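Local coordinates for protein hypothetical acetyltransferase (Deinococcus radiodurans, PDB 3S6F) that binds coenzyme A in a GNAT-type fold and is probably an N-acetyltransferase, although the substrate it acetylates is not known, at residues E38-I43 and I61-A66; N65-G70 and S75-E80; L90-M95 and E121-K126. All coordinates share one frame; numbering follows the deposited sequence. Where two conformers were deposited one is given.

Contact 1 (E38-I43 and I61-A66); sequences ETLWRI and IGFVNA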
loop_
_atom_site.group_PDB
_atom_site.type_symbol
_atom_site.label_atom_id
_atom_site.label_comp_id
_atom_site.label_asym_id
_atom_site.label_seq_id
_atom_site.Cartn_x
_atom_site.Cartn_y
_atom_site.Cartn_z
ATOM N N GLU A 38 -0.048 7.885 20.827
ATOM C CA GLU A 38 -0.336 6.491 21.150
ATOM C C GLU A 38 -0.803 5.729 19.912
ATOM O O GLU A 38 -0.370 4.590 19.656
ATOM C CB GLU A 38 -1.393 6.408 22.256
ATOM C CG GLU A 38 -0.929 6.935 23.625
ATOM C CD GLU A 38 -0.802 8.491 23.775
ATOM O OE1 GLU A 38 -1.374 9.350 22.996
ATOM O OE2 GLU A 38 -0.074 8.880 24.752
ATOM N N THR A 39 -1.668 6.348 19.103
ATOM C CA THR A 39 -2.102 5.739 17.871
ATOM C C THR A 39 -0.970 5.603 16.871
ATOM O O THR A 39 -0.863 4.591 16.176
ATOM C CB THR A 39 -3.330 6.454 17.291
ATOM O OG1 THR A 39 -4.377 6.331 18.269
ATOM C CG2 THR A 39 -3.769 5.830 15.963
ATOM N N LEU A 40 -0.116 6.615 16.760
ATOM C CA LEU A 40 1.054 6.517 15.902
ATOM C C LEU A 40 1.930 5.320 16.281
ATOM O O LEU A 40 2.417 4.605 15.422
ATOM C CB LEU A 40 1.823 7.845 15.863
ATOM C CG LEU A 40 3.092 7.852 14.987
ATOM C CD1 LEU A 40 2.845 7.377 13.565
ATOM C CD2 LEU A 40 3.711 9.255 14.984
ATOM N N TRP A 41 2.120 5.113 17.581
ATOM C CA TRP A 41 2.885 3.960 18.026
ATOM C C TRP A 41 2.253 2.676 17.475
ATOM O O TRP A 41 2.931 1.798 16.936
ATOM C CB TRP A 41 2.938 3.960 19.573
ATOM C CG TRP A 41 3.989 3.087 20.188
ATOM C CD1 TRP A 41 5.172 3.513 20.706
ATOM C CD2 TRP A 41 3.974 1.669 20.337
ATOM N NE1 TRP A 41 5.896 2.468 21.161
ATOM C CE2 TRP A 41 5.195 1.313 20.970
ATOM C CE3 TRP A 41 3.069 0.656 20.022
ATOM C CZ2 TRP A 41 5.524 0.024 21.261
ATOM C CZ3 TRP A 41 3.418 -0.649 20.325
ATOM C CH2 TRP A 41 4.659 -0.939 20.913
ATOM N N ARG A 42 0.931 2.550 17.579
ATOM C CA ARG A 42 0.238 1.361 17.048
ATOM C C ARG A 42 0.350 1.246 15.521
ATOM O O ARG A 42 0.534 0.141 14.990
ATOM C CB ARG A 42 -1.210 1.310 17.498
ATOM C CG ARG A 42 -1.417 1.204 19.000
ATOM C CD ARG A 42 -2.939 1.005 19.360
ATOM N NE ARG A 42 -3.821 2.149 18.960
ATOM C CZ ARG A 42 -4.798 2.167 18.043
ATOM N NH1 ARG A 42 -5.114 1.096 17.316
ATOM N NH2 ARG A 42 -5.460 3.311 17.820
ATOM N N ILE A 43 0.249 2.386 14.828
ATOM C CA ILE A 43 0.437 2.384 13.374
ATOM C C ILE A 43 1.803 1.822 12.989
ATOM O O ILE A 43 1.919 0.970 12.116
ATOM C CB ILE A 43 0.207 3.828 12.802
ATOM C CG1 ILE A 43 -1.266 4.209 12.888
ATOM C CG2 ILE A 43 0.725 3.933 11.380
ATOM C CD1 ILE A 43 -1.546 5.694 12.673
ATOM N N ILE A 61 11.987 12.652 15.440
ATOM C CA ILE A 61 11.747 13.875 14.696
ATOM C C ILE A 61 11.456 13.628 13.215
ATOM O O ILE A 61 11.103 14.553 12.500
ATOM C CB ILE A 61 12.818 14.976 14.933
ATOM C CG1 ILE A 61 14.204 14.479 14.533
ATOM C CG2 ILE A 61 12.811 15.466 16.400
ATOM C CD1 ILE A 61 14.456 14.285 13.030
ATOM N N GLY A 62 11.526 12.362 12.775
ATOM C CA GLY A 62 11.079 12.009 11.428
ATOM C C GLY A 62 10.720 10.569 11.407
ATOM O O GLY A 62 11.320 9.766 12.145
ATOM N N PHE A 63 9.782 10.187 10.533
ATOM C CA PHE A 63 9.447 8.770 10.378
ATOM C C PHE A 63 8.921 8.539 9.001
ATOM O O PHE A 63 8.456 9.444 8.296
ATOM C CB PHE A 63 8.441 8.264 11.436
ATOM C CG PHE A 63 7.009 8.660 11.170
ATOM C CD1 PHE A 63 6.530 9.891 11.516
ATOM C CD2 PHE A 63 6.179 7.776 10.510
ATOM C CE1 PHE A 63 5.232 10.244 11.221
ATOM C CE2 PHE A 63 4.869 8.117 10.256
ATOM C CZ PHE A 63 4.412 9.355 10.577
ATOM N N VAL A 64 8.931 7.266 8.611
ATOM C CA VAL A 64 8.281 6.768 7.395
ATOM C C VAL A 64 7.806 5.357 7.704
ATOM O O VAL A 64 8.500 4.596 8.398
ATOM C CB VAL A 64 9.244 6.793 6.200
ATOM C CG1 VAL A 64 10.500 5.946 6.436
ATOM C CG2 VAL A 64 8.567 6.418 4.906
ATOM N N ASN A 65 6.643 4.981 7.185
ATOM C CA ASN A 65 6.165 3.615 7.325
ATOM C C ASN A 65 5.878 3.000 5.969
ATOM O O ASN A 65 5.784 3.692 4.954
ATOM C CB ASN A 65 4.936 3.504 8.249
ATOM C CG ASN A 65 3.664 4.123 7.658
ATOM O OD1 ASN A 65 3.735 5.085 6.902
ATOM N ND2 ASN A 65 2.510 3.605 8.094
ATOM N N ALA A 66 5.662 1.681 5.962
ATOM C CA ALA A 66 5.371 0.981 4.725
ATOM C C ALA A 66 4.513 -0.243 5.018
ATOM O O ALA A 66 4.701 -0.948 6.028
ATOM C CB ALA A 66 6.631 0.579 3.965
HETATM O O HOH W 1 1.544 1.194 9.332
#

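Contact 2 (N65-G70 and S75-E80); sequences NALSDG and SIPLLE. With COA (coenzyme A), chain B.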
loop_
_atom_site.group_PDB
_atom_site.type_symbol
_atom_site.label_atom_id
_atom_site.label_comp_id
_atom_site.label_asym_id
_atom_site.label_seq_id
_atom_site.Cartn_x
_atom_site.Cartn_y
_atom_site.Cartn_z
ATOM N N ASN A 65 6.643 4.981 7.185
ATOM C CA ASN A 65 6.165 3.615 7.325
ATOM C C ASN A 65 5.878 3.000 5.969
ATOM O O ASN A 65 5.784 3.692 4.954
ATOM C CB ASN A 65 4.936 3.504 8.249
ATOM C CG ASN A 65 3.664 4.123 7.658
ATOM O OD1 ASN A 65 3.735 5.085 6.902
ATOM N ND2 ASN A 65 2.510 3.605 8.094
ATOM N N ALA A 66 5.662 1.681 5.962
ATOM C CA ALA A 66 5.371 0.981 4.725
ATOM C C ALA A 66 4.513 -0.243 5.018
ATOM O O ALA A 66 4.701 -0.948 6.028
ATOM C CB ALA A 66 6.631 0.579 3.965
ATOM N N LEU A 67 3.630 -0.515 4.070
ATOM C CA LEU A 67 2.855 -1.758 3.983
ATOM C C LEU A 67 3.529 -2.624 2.945
ATOM O O LEU A 67 4.069 -2.107 1.963
ATOM C CB LEU A 67 1.423 -1.449 3.533
ATOM C CG LEU A 67 0.734 -0.259 4.218
ATOM C CD1 LEU A 67 -0.662 -0.061 3.606
ATOM C CD2 LEU A 67 0.693 -0.360 5.750
ATOM N N SER A 68 3.498 -3.948 3.100
ATOM C CA SER A 68 4.161 -4.820 2.145
ATOM C C SER A 68 3.611 -6.237 2.240
ATOM O O SER A 68 3.187 -6.661 3.317
ATOM C CB SER A 68 5.662 -4.865 2.484
ATOM O OG SER A 68 6.348 -5.621 1.507
ATOM N N ASP A 69 3.673 -6.984 1.126
ATOM C CA ASP A 69 3.459 -8.419 1.157
ATOM C C ASP A 69 4.771 -9.213 1.115
ATOM O O ASP A 69 4.722 -10.423 1.166
ATOM C CB ASP A 69 2.474 -8.880 0.072
ATOM C CG ASP A 69 2.912 -8.633 -1.349
ATOM O OD1 ASP A 69 4.145 -8.463 -1.596
ATOM O OD2 ASP A 69 1.999 -8.572 -2.220
ATOM N N GLY A 70 5.900 -8.510 1.007
ATOM C CA GLY A 70 7.184 -9.187 0.998
ATOM C C GLY A 70 7.501 -9.986 -0.229
ATOM O O GLY A 70 8.557 -10.642 -0.291
ATOM N N SER A 75 3.605 -0.277 -0.265
ATOM C CA SER A 75 3.230 1.118 -0.376
ATOM C C SER A 75 3.630 1.882 0.869
ATOM O O SER A 75 3.756 1.323 1.953
ATOM C CB SER A 75 1.739 1.284 -0.634
ATOM O OG SER A 75 0.979 0.886 0.519
ATOM N N ILE A 76 3.809 3.188 0.698
ATOM C CA ILE A 76 4.352 4.074 1.738
ATOM C C ILE A 76 3.281 5.075 2.155
ATOM O O ILE A 76 3.093 6.071 1.468
ATOM C CB ILE A 76 5.635 4.770 1.269
ATOM C CG1 ILE A 76 6.716 3.650 0.944
ATOM C CG2 ILE A 76 6.147 5.753 2.335
ATOM C CD1 ILE A 76 7.985 4.105 0.267
ATOM N N PRO A 77 2.528 4.800 3.233
ATOM C CA PRO A 77 1.441 5.709 3.578
ATOM C C PRO A 77 1.852 7.078 4.078
ATOM O O PRO A 77 1.188 8.067 3.768
ATOM C CB PRO A 77 0.663 4.923 4.665
ATOM C CG PRO A 77 0.999 3.480 4.409
ATOM C CD PRO A 77 2.445 3.530 3.982
ATOM N N LEU A 78 2.870 7.112 4.932
ATOM C CA LEU A 78 3.249 8.309 5.689
ATOM C C LEU A 78 4.735 8.547 5.642
ATOM O O LEU A 78 5.527 7.622 5.851
ATOM C CB LEU A 78 2.819 8.183 7.153
ATOM C CG LEU A 78 1.345 7.941 7.462
ATOM C CD1 LEU A 78 1.186 7.565 8.942
ATOM C CD2 LEU A 78 0.470 9.146 7.071
ATOM N N LEU A 79 5.118 9.800 5.441
ATOM C CA LEU A 79 6.487 10.290 5.549
ATOM C C LEU A 79 6.399 11.678 6.160
ATOM O O LEU A 79 5.720 12.543 5.602
ATOM C CB LEU A 79 7.156 10.357 4.173
ATOM C CG LEU A 79 8.514 11.069 4.105
ATOM C CD1 LEU A 79 9.601 10.264 4.814
ATOM C CD2 LEU A 79 8.878 11.384 2.655
ATOM N N GLU A 80 7.117 11.925 7.248
ATOM C CA GLU A 80 7.084 13.254 7.819
ATOM C C GLU A 80 8.340 13.508 8.615
ATOM O O GLU A 80 8.835 12.679 9.366
ATOM C CB GLU A 80 5.872 13.461 8.734
ATOM C CG GLU A 80 5.660 14.906 9.154
ATOM C CD GLU A 80 4.349 15.129 9.906
ATOM O OE1 GLU A 80 3.665 14.129 10.229
ATOM O OE2 GLU A 80 4.021 16.309 10.190
HETATM N N1A COA B . 6.523 22.055 -1.659
HETATM C C2A COA B . 7.616 22.215 -2.485
HETATM N N3A COA B . 8.784 21.513 -2.294
HETATM C C4A COA B . 8.851 20.657 -1.243
HETATM C C5A COA B . 7.773 20.501 -0.377
HETATM C C6A COA B . 6.583 21.189 -0.602
HETATM N N6A COA B . 5.509 21.035 0.182
HETATM N N7A COA B . 8.144 19.595 0.567
HETATM C C8A COA B . 9.412 19.212 0.306
HETATM N N9A COA B . 9.867 19.861 -0.807
HETATM C C1B COA B . 11.166 19.697 -1.455
HETATM C C2B COA B . 11.975 20.988 -1.464
HETATM O O2B COA B . 12.715 20.957 -2.645
HETATM C C3B COA B . 12.933 20.868 -0.289
HETATM O O3B COA B . 14.110 21.647 -0.416
HETATM P P3B COA B . 14.218 23.095 0.311
HETATM O O7A COA B . 13.093 23.931 -0.246
HETATM O O8A COA B . 14.053 22.884 1.795
HETATM O O9A COA B . 15.587 23.612 -0.059
HETATM C C4B COA B . 13.191 19.370 -0.336
HETATM O O4B COA B . 11.961 18.783 -0.742
HETATM C C5B COA B . 13.632 18.796 0.998
HETATM O O5B COA B . 14.173 17.505 0.782
HETATM P P1A COA B . 14.842 16.759 2.049
HETATM O O1A COA B . 15.421 15.504 1.499
HETATM O O2A COA B . 15.737 17.665 2.844
HETATM O O3A COA B . 13.530 16.356 2.862
HETATM P P2A COA B . 12.938 17.000 4.208
HETATM O O4A COA B . 12.842 18.472 4.066
HETATM O O5A COA B . 13.712 16.451 5.355
HETATM O O6A COA B . 11.514 16.296 4.200
HETATM C CBP COA B . 9.230 16.165 3.505
HETATM C CCP COA B . 10.666 16.378 3.054
HETATM C CDP COA B . 9.114 14.792 4.196
HETATM C CEP COA B . 8.311 16.179 2.263
HETATM C CAP COA B . 8.899 17.324 4.462
HETATM O OAP COA B . 8.765 18.542 3.753
HETATM C C9P COA B . 7.610 17.057 5.204
HETATM O O9P COA B . 7.612 16.347 6.325
HETATM N N8P COA B . 6.472 17.580 4.770
HETATM C C7P COA B . 5.203 17.351 5.451
HETATM C C6P COA B . 4.610 15.954 5.215
HETATM C C5P COA B . 4.660 15.600 3.757
HETATM O O5P COA B . 4.269 16.415 2.917
HETATM N N4P COA B . 5.128 14.376 3.471
HETATM C C3P COA B . 5.019 13.775 2.163
HETATM C C2P COA B . 3.924 12.711 2.225
HETATM S S1P COA B . 2.247 13.413 2.389
#

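Contact 3 (L90-M95 and E121-K126); sequences LGSELM and ERLGLK. With COA (coenzyme A), chain B.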
loop_
_atom_site.group_PDB
_atom_site.type_symbol
_atom_site.label_atom_id
_atom_site.label_comp_id
_atom_site.label_asym_id
_atom_site.label_seq_id
_atom_site.Cartn_x
_atom_site.Cartn_y
_atom_site.Cartn_z
ATOM N N LEU A 90 16.901 14.850 5.495
ATOM C CA LEU A 90 16.384 13.760 6.330
ATOM C C LEU A 90 15.226 12.999 5.662
ATOM O O LEU A 90 15.138 11.769 5.774
ATOM C CB LEU A 90 16.048 14.267 7.711
ATOM C CG LEU A 90 15.609 13.220 8.722
ATOM C CD1 LEU A 90 16.661 12.147 8.901
ATOM C CD2 LEU A 90 15.229 13.872 10.016
ATOM N N GLY A 91 14.313 13.715 5.011
ATOM C CA GLY A 91 13.221 13.036 4.350
ATOM C C GLY A 91 13.712 12.085 3.276
ATOM O O GLY A 91 13.218 10.968 3.141
ATOM N N SER A 92 14.672 12.549 2.470
ATOM C CA SER A 92 15.261 11.706 1.437
ATOM C C SER A 92 15.965 10.496 2.043
ATOM O O SER A 92 15.863 9.382 1.514
ATOM C CB SER A 92 16.230 12.514 0.600
ATOM O OG SER A 92 15.545 13.527 -0.137
ATOM N N GLU A 93 16.669 10.707 3.141
ATOM C CA GLU A 93 17.365 9.630 3.820
ATOM C C GLU A 93 16.386 8.586 4.368
ATOM O O GLU A 93 16.647 7.380 4.267
ATOM C CB GLU A 93 18.261 10.199 4.915
ATOM C CG GLU A 93 19.089 9.147 5.640
ATOM C CD GLU A 93 20.161 8.483 4.830
ATOM O OE1 GLU A 93 20.558 9.052 3.787
ATOM O OE2 GLU A 93 20.598 7.394 5.215
ATOM N N LEU A 94 15.288 9.051 4.975
ATOM C CA LEU A 94 14.259 8.139 5.446
ATOM C C LEU A 94 13.719 7.294 4.305
ATOM O O LEU A 94 13.485 6.091 4.457
ATOM C CB LEU A 94 13.153 8.925 6.136
ATOM C CG LEU A 94 13.500 9.419 7.544
ATOM C CD1 LEU A 94 12.467 10.471 7.996
ATOM C CD2 LEU A 94 13.601 8.279 8.539
HETATM N N MSE A 95 13.450 7.930 3.160
HETATM C CA MSE A 95 12.973 7.184 2.004
HETATM C C MSE A 95 13.983 6.129 1.533
HETATM O O MSE A 95 13.625 4.974 1.273
HETATM C CB MSE A 95 12.623 8.140 0.861
HETATM C CG MSE A 95 11.334 8.881 1.027
HETATM SE SE MSE A 95 9.766 7.735 1.000
HETATM C CE MSE A 95 9.958 7.113 -0.864
ATOM N N GLU A 121 10.564 12.651 -7.423
ATOM C CA GLU A 121 11.263 12.442 -8.693
ATOM C C GLU A 121 12.770 12.426 -8.467
ATOM O O GLU A 121 13.494 11.617 -9.085
ATOM C CB GLU A 121 10.875 13.492 -9.721
ATOM C CG GLU A 121 9.449 13.237 -10.220
ATOM C CD GLU A 121 8.933 14.212 -11.251
ATOM O OE1 GLU A 121 9.351 15.393 -11.185
ATOM O OE2 GLU A 121 8.063 13.793 -12.071
ATOM N N ARG A 122 13.263 13.268 -7.534
ATOM C CA ARG A 122 14.713 13.271 -7.300
ATOM C C ARG A 122 15.217 11.987 -6.651
ATOM O O ARG A 122 16.399 11.640 -6.777
ATOM C CB ARG A 122 15.129 14.503 -6.502
ATOM C CG ARG A 122 15.060 15.778 -7.334
ATOM C CD ARG A 122 15.527 17.039 -6.567
ATOM N NE ARG A 122 14.598 18.166 -6.771
ATOM C CZ ARG A 122 13.778 18.670 -5.851
ATOM N NH1 ARG A 122 13.745 18.209 -4.600
ATOM N NH2 ARG A 122 13.002 19.690 -6.181
ATOM N N LEU A 123 14.320 11.242 -6.000
ATOM C CA LEU A 123 14.648 9.925 -5.459
ATOM C C LEU A 123 14.558 8.774 -6.502
ATOM O O LEU A 123 14.798 7.590 -6.182
ATOM C CB LEU A 123 13.743 9.609 -4.273
ATOM C CG LEU A 123 13.949 10.467 -3.035
ATOM C CD1 LEU A 123 12.781 10.394 -2.099
ATOM C CD2 LEU A 123 15.207 9.989 -2.345
ATOM N N GLY A 124 14.167 9.107 -7.722
ATOM C CA GLY A 124 14.039 8.132 -8.811
ATOM C C GLY A 124 12.646 7.600 -9.064
ATOM O O GLY A 124 12.476 6.740 -9.915
ATOM N N LEU A 125 11.653 8.097 -8.344
ATOM C CA LEU A 125 10.289 7.608 -8.540
ATOM C C LEU A 125 9.688 8.246 -9.785
ATOM O O LEU A 125 10.027 9.380 -10.138
ATOM C CB LEU A 125 9.396 7.846 -7.317
ATOM C CG LEU A 125 9.695 6.948 -6.101
ATOM C CD1 LEU A 125 10.979 7.296 -5.374
ATOM C CD2 LEU A 125 8.508 6.979 -5.120
ATOM N N LYS A 126 8.820 7.501 -10.447
ATOM C CA LYS A 126 8.098 7.963 -11.610
ATOM C C LYS A 126 6.664 8.255 -11.262
ATOM O O LYS A 126 6.220 7.924 -10.173
ATOM C CB LYS A 126 8.263 6.942 -12.742
ATOM C CG LYS A 126 9.742 6.753 -13.185
ATOM C CD LYS A 126 10.472 8.071 -13.550
ATOM C CE LYS A 126 11.905 7.800 -14.085
ATOM N NZ LYS A 126 12.946 8.817 -13.656
HETATM N N1A COA B . 6.523 22.055 -1.659
HETATM C C2A COA B . 7.616 22.215 -2.485
HETATM N N3A COA B . 8.784 21.513 -2.294
HETATM C C4A COA B . 8.851 20.657 -1.243
HETATM C C5A COA B . 7.773 20.501 -0.377
HETATM C C6A COA B . 6.583 21.189 -0.602
HETATM N N6A COA B . 5.509 21.035 0.182
HETATM N N7A COA B . 8.144 19.595 0.567
HETATM C C8A COA B . 9.412 19.212 0.306
HETATM N N9A COA B . 9.867 19.861 -0.807
HETATM C C1B COA B . 11.166 19.697 -1.455
HETATM C C2B COA B . 11.975 20.988 -1.464
HETATM O O2B COA B . 12.715 20.957 -2.645
HETATM C C3B COA B . 12.933 20.868 -0.289
HETATM O O3B COA B . 14.110 21.647 -0.416
HETATM P P3B COA B . 14.218 23.095 0.311
HETATM O O7A COA B . 13.093 23.931 -0.246
HETATM O O8A COA B . 14.053 22.884 1.795
HETATM O O9A COA B . 15.587 23.612 -0.059
HETATM C C4B COA B . 13.191 19.370 -0.336
HETATM O O4B COA B . 11.961 18.783 -0.742
HETATM C C5B COA B . 13.632 18.796 0.998
HETATM O O5B COA B . 14.173 17.505 0.782
HETATM P P1A COA B . 14.842 16.759 2.049
HETATM O O1A COA B . 15.421 15.504 1.499
HETATM O O2A COA B . 15.737 17.665 2.844
HETATM O O3A COA B . 13.530 16.356 2.862
HETATM P P2A COA B . 12.938 17.000 4.208
HETATM O O4A COA B . 12.842 18.472 4.066
HETATM O O5A COA B . 13.712 16.451 5.355
HETATM O O6A COA B . 11.514 16.296 4.200
HETATM C CBP COA B . 9.230 16.165 3.505
HETATM C CCP COA B . 10.666 16.378 3.054
HETATM C CDP COA B . 9.114 14.792 4.196
HETATM C CEP COA B . 8.311 16.179 2.263
HETATM C CAP COA B . 8.899 17.324 4.462
HETATM O OAP COA B . 8.765 18.542 3.753
HETATM C C9P COA B . 7.610 17.057 5.204
HETATM O O9P COA B . 7.612 16.347 6.325
HETATM N N8P COA B . 6.472 17.580 4.770
HETATM C C7P COA B . 5.203 17.351 5.451
HETATM C C6P COA B . 4.610 15.954 5.215
HETATM C C5P COA B . 4.660 15.600 3.757
HETATM O O5P COA B . 4.269 16.415 2.917
HETATM N N4P COA B . 5.128 14.376 3.471
HETATM C C3P COA B . 5.019 13.775 2.163
HETATM C C2P COA B . 3.924 12.711 2.225
HETATM S S1P COA B . 2.247 13.413 2.389
#

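Contact 1 (E38-I43 and I61-A66)
Leu40 and Phe63 reach for each other from opposite directions, the leucine out of helix 37-46 and the phenylalanine up from strand 60-68. The backbones stay well apart, 10.3 Å between Leu40 CA and Phe63 CA, and long side chains span the gap. The CG of Leu40 lies anti to the backbone N (chi1 180°), which carries the branched end outward although the side chain does not set off toward the strand. Its CD1 settles over one face of the phenyl ring as a CH-pi contact, 4.2 Å from the ring centroid and 26° off the normal, nearest to CZ and CE2. Leu40 CD2 reaches the same ring less closely, 4.2 Å from Phe63 CE1. Phe27, from a loop, meets the ring edge-to-face and also touches Leu40, so the aromatic group is packed by more than the helix.

One turn on, Ile43 lies at a slant to Asn65, with its methyl CG2 3.8 Å from Asn65 ND2. A water joins the same two residues by a polar route: it donates to Ile43 O (2.8 Å) and accepts from Asn65 ND2 (2.9 Å), so the amide N-H has a polar partner although the isoleucine side chain offers only carbon. Ile71 of the second subunit packs on Ile43. The arrangement is helix-on-sheet packing, joining helix 37-46 to the face of the GNAT central sheet that carries Phe63 and Asn65.

Contact 2 (N65-G70 and S75-E80)
Leu67 and Ser75 form an antiparallel hydrogen-bonded pair. Leu67 N gives a 2.8 Å bond to Ser75 O, and Ser75 N returns one of 2.9 Å to Leu67 O. Farther along, Asn65 N donates to Leu78 O at 3.2 Å. Between these bonded pairs the register slips: Asn65 O has no hydrogen-bond partner and meets Ile76 CG2 and Pro77 CD instead, while Ala66 CA makes a CA-H...O contact with Ser75 O at 3.2 Å.

This is the hairpin of strands 60-68 and 73-81, the second of them broken around Pro77. The interruption is consistent with the beta bulge that GNAT enzymes carry in the strand beside the acyl-CoA, and Leu79 O, just past it, accepts from coenzyme A N4P at 2.9 Å.

Among side chains, Asn65 fills the irregular region. With chi1 at 69° its amide sits between its own backbone N and carbonyl carbon, and OD1 takes a weak bond from Leu78 N (3.0 Å, 130° at the hydrogen). The Asn65 side chain runs across that of Pro77 at about a right angle, with OD1 3.6 Å from Pro77 CD.

The apolar contact is between Leu67 CG and Pro77 CG, 3.8 Å apart. Separately, Leu67 CD1 comes within van der Waals range of the Ser75 hydroxyl oxygen, whose hydrogen bond is to Ser75 OG of the second subunit.

Contact 3 (L90-M95 and E121-K126)
Leu123 pushes its two methyls against Ser92 and Met95, which lie one turn apart on helix 90-102. The N-terminus of this helix, with the loop before it, forms the pyrophosphate-binding element of the GNAT fold, and the contact joins its first turns to the end of helix 117-122.

In Leu123, CG is anti to the carbonyl carbon (chi1 -67°), which points its two methyls at successive turns of the helix. CD1 presses on Met95 CB at 3.7 Å and on Met95 CG at nearly the same distance, whereas CD2 rests 4.0 Å from both Ser92 O and Ser92 CB. Met95, a selenomethionine, is bent at both chi2 and chi3. Its chain crosses that of Leu123 at about a right angle, and the fold in it leaves CE only loosely against Leu125 CD2. Met95 also touches Ile76 and Leu79 of strand 73-81.

Leu123 and Leu125 flank Gly124, which ends the helix in a Schellman motif with a phi of 98°, and this turn brings both leucines to face helix 90-102. Lys126, immediately after, pairs with a strand of the second subunit.

Coenzyme A lies beside the contact. Gly91 N donates to O5A of one phosphate at 2.8 Å, and O6A of the cofactor lies close against the glycine. Arg122 stands near the ribose, its guanidinium oblique to O2B. Ser92 grips O1A, an oxygen of the other phosphate of the pyrophosphate, twice: its backbone N donates at 3.2 Å, and its hydroxyl, held beside that N by a chi1 of -66°, donates from OG to O1A at 2.6 Å.

Contacts 1 and 2 share Asn65 and Ala66 on strand 60-68, and their centres lie about 10 Å apart. Phe63 joins them too: its N probably bonds to Glu80 O (2.9 Å), and its CE2 lies 3.7 Å from Leu78 CB. Helix 90-102 of contact 3 lies on the face of the sheet opposite helix 37-46 of contact 1; the centre of contact 3 is about 18 Å from that of contact 1 and about 14 Å from that of contact 2. Val64 and Leu79 meet helix 90-102 there, with Leu79 CD2 3.9 Å from Met95 CG. Contacts 2 and 3 both bind coenzyme A, at its pantetheine amide and its pyrophosphate respectively, whereas the Phe63 side chain stays about 8 Å from the cofactor. All three contacts touch the second subunit.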